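Local atomic coordinates of complement C1r subcomponent (Homo sapiens, PDB entry 6F1D), a protein that probably acts, as a serine protease of the C1 complex, to cleave and activate C1s in the classical complement pathway, its CUB domains helping to assemble the complex. Residues F50-H55 with L95-D100. Sequence-based numbering, arbitrary orientation.
Sequences FDIEDH and LLFFTD. Unlike the reference sequence in segment 50-55: Glu53 (reference Asp). With CA (calcium ion), chain B.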
ATOM      1  N   PHE A  50      -0.144  11.473  -2.039  1.00 25.62           N
ATOM      2  CA  PHE A  50      -0.749  10.393  -1.272  1.00 25.88           C
ATOM      3  C   PHE A  50      -2.093  10.942  -0.847  1.00 24.71           C
ATOM      4  O   PHE A  50      -2.152  12.031  -0.268  1.00 22.45           O
ATOM      5  CB  PHE A  50       0.108  10.029  -0.057  1.00 21.10           C
ATOM      6  CG  PHE A  50      -0.454   8.906   0.793  1.00 18.49           C
ATOM      7  CD1 PHE A  50      -1.327   9.167   1.842  1.00 23.21           C
ATOM      8  CD2 PHE A  50      -0.071   7.622   0.559  1.00 20.36           C
ATOM      9  CE1 PHE A  50      -1.816   8.110   2.631  1.00 22.86           C
ATOM     10  CE2 PHE A  50      -0.528   6.587   1.326  1.00 21.82           C
ATOM     11  CZ  PHE A  50      -1.411   6.827   2.361  1.00 26.48           C
ATOM     12  N   ASP A  51      -3.176  10.240  -1.183  1.00 20.05           N
ATOM     13  CA  ASP A  51      -4.506  10.790  -0.904  1.00 18.73           C
ATOM     14  C   ASP A  51      -5.486   9.620  -0.818  1.00 24.87           C
ATOM     15  O   ASP A  51      -5.908   9.086  -1.849  1.00 17.30           O
ATOM     16  CB  ASP A  51      -4.900  11.815  -1.972  1.00 24.63           C
ATOM     17  CG  ASP A  51      -6.330  12.299  -1.825  1.00 36.88           C
ATOM     18  OD1 ASP A  51      -6.848  12.269  -0.672  1.00 42.46           O
ATOM     19  OD2 ASP A  51      -6.928  12.720  -2.857  1.00 40.55           O
ATOM     20  N   ILE A  52      -5.781   9.195   0.405  1.00 16.92           N
ATOM     21  CA  ILE A  52      -6.793   8.172   0.654  1.00 16.77           C
ATOM     22  C   ILE A  52      -7.869   8.855   1.482  1.00 29.43           C
ATOM     23  O   ILE A  52      -7.552   9.541   2.462  1.00 20.54           O
ATOM     24  CB  ILE A  52      -6.209   6.957   1.388  1.00 14.95           C
ATOM     25  CG1 ILE A  52      -5.104   6.296   0.540  1.00 16.53           C
ATOM     26  CG2 ILE A  52      -7.325   5.925   1.791  1.00 15.68           C
ATOM     27  CD1 ILE A  52      -4.479   5.085   1.190  1.00 21.78           C
ATOM     28  N   GLU A  53      -9.125   8.673   1.089  1.00 17.54           N
ATOM     29  CA  GLU A  53     -10.215   9.417   1.710  1.00 20.94           C
ATOM     30  C   GLU A  53     -10.221   9.166   3.225  1.00 20.84           C
ATOM     31  O   GLU A  53     -10.013   8.023   3.674  1.00 20.16           O
ATOM     32  CB  GLU A  53     -11.541   8.983   1.051  1.00 20.02           C
ATOM     33  CG  GLU A  53     -12.819   9.674   1.607  1.00 21.02           C
ATOM     34  CD  GLU A  53     -14.098   9.046   1.063  1.00 27.31           C
ATOM     35  OE1 GLU A  53     -15.162   9.701   1.091  1.00 25.21           O
ATOM     36  OE2 GLU A  53     -14.060   7.879   0.630  1.00 27.14           O
ATOM     37  N   ASP A  54     -10.397  10.224   4.018  1.00 20.67           N
ATOM     38  CA  ASP A  54     -10.378  10.078   5.480  1.00 22.44           C
ATOM     39  C   ASP A  54     -11.584  10.763   6.119  1.00 23.23           C
ATOM     40  O   ASP A  54     -12.536  11.170   5.449  1.00 26.25           O
ATOM     41  CB  ASP A  54      -9.076  10.614   6.107  1.00 26.62           C
ATOM     42  CG  ASP A  54      -8.930  12.106   5.942  1.00 33.75           C
ATOM     43  OD1 ASP A  54      -9.768  12.720   5.230  1.00 37.00           O
ATOM     44  OD2 ASP A  54      -7.961  12.680   6.506  1.00 45.62           O
ATOM     45  N   HIS A  55     -11.518  10.959   7.447  1.00 24.50           N
ATOM     46  CA  HIS A  55     -12.632  11.470   8.262  1.00 26.59           C
ATOM     47  C   HIS A  55     -12.041  12.290   9.398  1.00 28.48           C
ATOM     48  O   HIS A  55     -10.995  11.908   9.939  1.00 33.03           O
ATOM     49  CB  HIS A  55     -13.446  10.294   8.828  1.00 26.41           C
ATOM     50  CG  HIS A  55     -14.682  10.697   9.564  1.00 28.65           C
ATOM     51  ND1 HIS A  55     -14.646  11.226  10.832  1.00 34.00           N
ATOM     52  CD2 HIS A  55     -15.988  10.652   9.210  1.00 31.35           C
ATOM     53  CE1 HIS A  55     -15.875  11.503  11.227  1.00 38.33           C
ATOM     54  NE2 HIS A  55     -16.709  11.163  10.261  1.00 34.33           N
ATOM     55  N   LEU A  95       0.141  -5.718   1.067  1.00 19.14           N
ATOM     56  CA  LEU A  95      -0.686  -4.518   1.200  1.00 16.66           C
ATOM     57  C   LEU A  95      -2.112  -4.872   0.826  1.00 20.85           C
ATOM     58  O   LEU A  95      -2.343  -5.514  -0.200  1.00 24.80           O
ATOM     59  CB  LEU A  95      -0.202  -3.392   0.310  1.00 23.09           C
ATOM     60  CG  LEU A  95       1.214  -2.950   0.669  1.00 31.69           C
ATOM     61  CD1 LEU A  95       2.133  -3.705  -0.248  1.00 24.11           C
ATOM     62  CD2 LEU A  95       1.339  -1.449   0.470  1.00 34.80           C
ATOM     63  N   LEU A  96      -3.049  -4.476   1.668  1.00 15.45           N
ATOM     64  CA  LEU A  96      -4.467  -4.684   1.444  1.00 14.66           C
ATOM     65  C   LEU A  96      -5.042  -3.283   1.308  1.00 20.97           C
ATOM     66  O   LEU A  96      -4.844  -2.454   2.189  1.00 19.03           O
ATOM     67  CB  LEU A  96      -5.114  -5.402   2.625  1.00 18.09           C
ATOM     68  CG  LEU A  96      -4.667  -6.812   2.961  1.00 21.88           C
ATOM     69  CD1 LEU A  96      -5.679  -7.398   3.946  1.00 24.00           C
ATOM     70  CD2 LEU A  96      -4.564  -7.627   1.671  1.00 20.77           C
ATOM     71  N   PHE A  97      -5.697  -3.000   0.197  1.00 15.25           N
ATOM     72  CA  PHE A  97      -6.351  -1.706  -0.000  1.00 16.56           C
ATOM     73  C   PHE A  97      -7.853  -1.944  -0.135  1.00 19.62           C
ATOM     74  O   PHE A  97      -8.291  -2.604  -1.086  1.00 20.05           O
ATOM     75  CB  PHE A  97      -5.767  -1.053  -1.263  1.00 17.23           C
ATOM     76  CG  PHE A  97      -6.233   0.349  -1.530  1.00 15.11           C
ATOM     77  CD1 PHE A  97      -6.514   0.726  -2.825  1.00 17.66           C
ATOM     78  CD2 PHE A  97      -6.328   1.288  -0.515  1.00 17.51           C
ATOM     79  CE1 PHE A  97      -6.938   2.046  -3.118  1.00 18.60           C
ATOM     80  CE2 PHE A  97      -6.741   2.610  -0.805  1.00 20.91           C
ATOM     81  CZ  PHE A  97      -7.024   2.970  -2.099  1.00 14.98           C
ATOM     82  N   PHE A  98      -8.637  -1.383   0.786  1.00 14.47           N
ATOM     83  CA  PHE A  98     -10.092  -1.500   0.778  1.00 19.84           C
ATOM     84  C   PHE A  98     -10.693  -0.134   0.495  1.00 20.72           C
ATOM     85  O   PHE A  98     -10.279   0.852   1.106  1.00 15.47           O
ATOM     86  CB  PHE A  98     -10.623  -1.943   2.137  1.00 20.48           C
ATOM     87  CG  PHE A  98     -10.106  -3.280   2.609  1.00 27.68           C
ATOM     88  CD1 PHE A  98     -10.743  -4.449   2.229  1.00 34.37           C
ATOM     89  CD2 PHE A  98      -9.021  -3.356   3.483  1.00 30.41           C
ATOM     90  CE1 PHE A  98     -10.298  -5.688   2.678  1.00 39.99           C
ATOM     91  CE2 PHE A  98      -8.565  -4.603   3.949  1.00 24.66           C
ATOM     92  CZ  PHE A  98      -9.208  -5.763   3.542  1.00 29.30           C
ATOM     93  N   THR A  99     -11.674  -0.068  -0.389  1.00 15.42           N
ATOM     94  CA  THR A  99     -12.306   1.219  -0.634  1.00 23.85           C
ATOM     95  C   THR A  99     -13.805   1.041  -0.604  1.00 18.63           C
ATOM     96  O   THR A  99     -14.341  -0.027  -0.944  1.00 22.73           O
ATOM     97  CB  THR A  99     -11.892   1.843  -1.976  1.00 21.64           C
ATOM     98  OG1 THR A  99     -12.381   1.025  -3.053  1.00 20.46           O
ATOM     99  CG2 THR A  99     -10.373   1.888  -2.101  1.00 14.97           C
ATOM    100  N   ASP A 100     -14.493   2.094  -0.217  1.00 19.69           N
ATOM    101  CA  ASP A 100     -15.935   1.997  -0.061  1.00 20.17           C
ATOM    102  C   ASP A 100     -16.622   2.470  -1.342  1.00 21.43           C
ATOM    103  O   ASP A 100     -15.986   2.563  -2.389  1.00 23.40           O
ATOM    104  CB  ASP A 100     -16.393   2.802   1.155  1.00 22.08           C
ATOM    105  CG  ASP A 100     -16.236   4.332   0.963  1.00 27.47           C
ATOM    106  OD1 ASP A 100     -15.698   4.795  -0.078  1.00 20.54           O
ATOM    107  OD2 ASP A 100     -16.649   5.080   1.894  1.00 29.42           O
TER
HETATM  108 CA    CA B 300     -13.885   6.082  -0.839  1.00 21.35          CA
HETATM  109  O   HOH W   1     -17.525   8.095   1.389  1.00 34.17           O
HETATM  110  O   HOH W   2     -13.872   4.561  -2.594  1.00 19.31           O
HETATM  111  O   HOH W   3     -12.646   7.533  -2.514  1.00 19.73           O
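Ile52 lays its terminal methyl against the Phe97 ring, CD1 standing 3.9 Å from CE2, the two side chains running past each other in opposite directions. With CG1 beside its own backbone N and CD1 fully extended (chi2 -180°), Ile52 reaches across to the strand. The phenyl group carries Thr99 CG2 over one face, 3.5 Å above its plane and displaced toward the rim. Trp108 and Tyr24 meet Phe97 edge-to-face, and the Tyr24 hydroxyl is also hydrogen-bonded to Glu53 N, tying apolar contact to metal site. Beyond this patch a calcium ion joins the segments. Glu53, an aspartate in the reference sequence, stretches out, CG anti to the backbone N, and gives OE2 to the metal at 2.3 Å; Asp100 supplies OD1 at 2.4 Å. These oxygens are 3.6 Å apart, a closeness that the calcium bound by both would offset, and the carboxylate planes stand 77° apart. Water 1 donates to Glu53 OE1 and, at 3.2 Å, to Asp100 OD2, a second tie that probably helps the metal bonds hold the carboxylates' orientation. Water 2, a metal ligand like water 3, also donates to Asp100 O. Both carboxylate oxygens of Asp63 and the carbonyl oxygen of Ser102 complete the seven ligands, whose acidic, loop-borne character is that of calcium-binding CUB domains. In the β-sandwich, 50-55 belongs to the loop between strands 40-46 and 64-69, whereas 95-98 end strand 92-98, flanked by strands 29-35 and 64-69, and Thr99 and Asp100 run on into the loop beyond it.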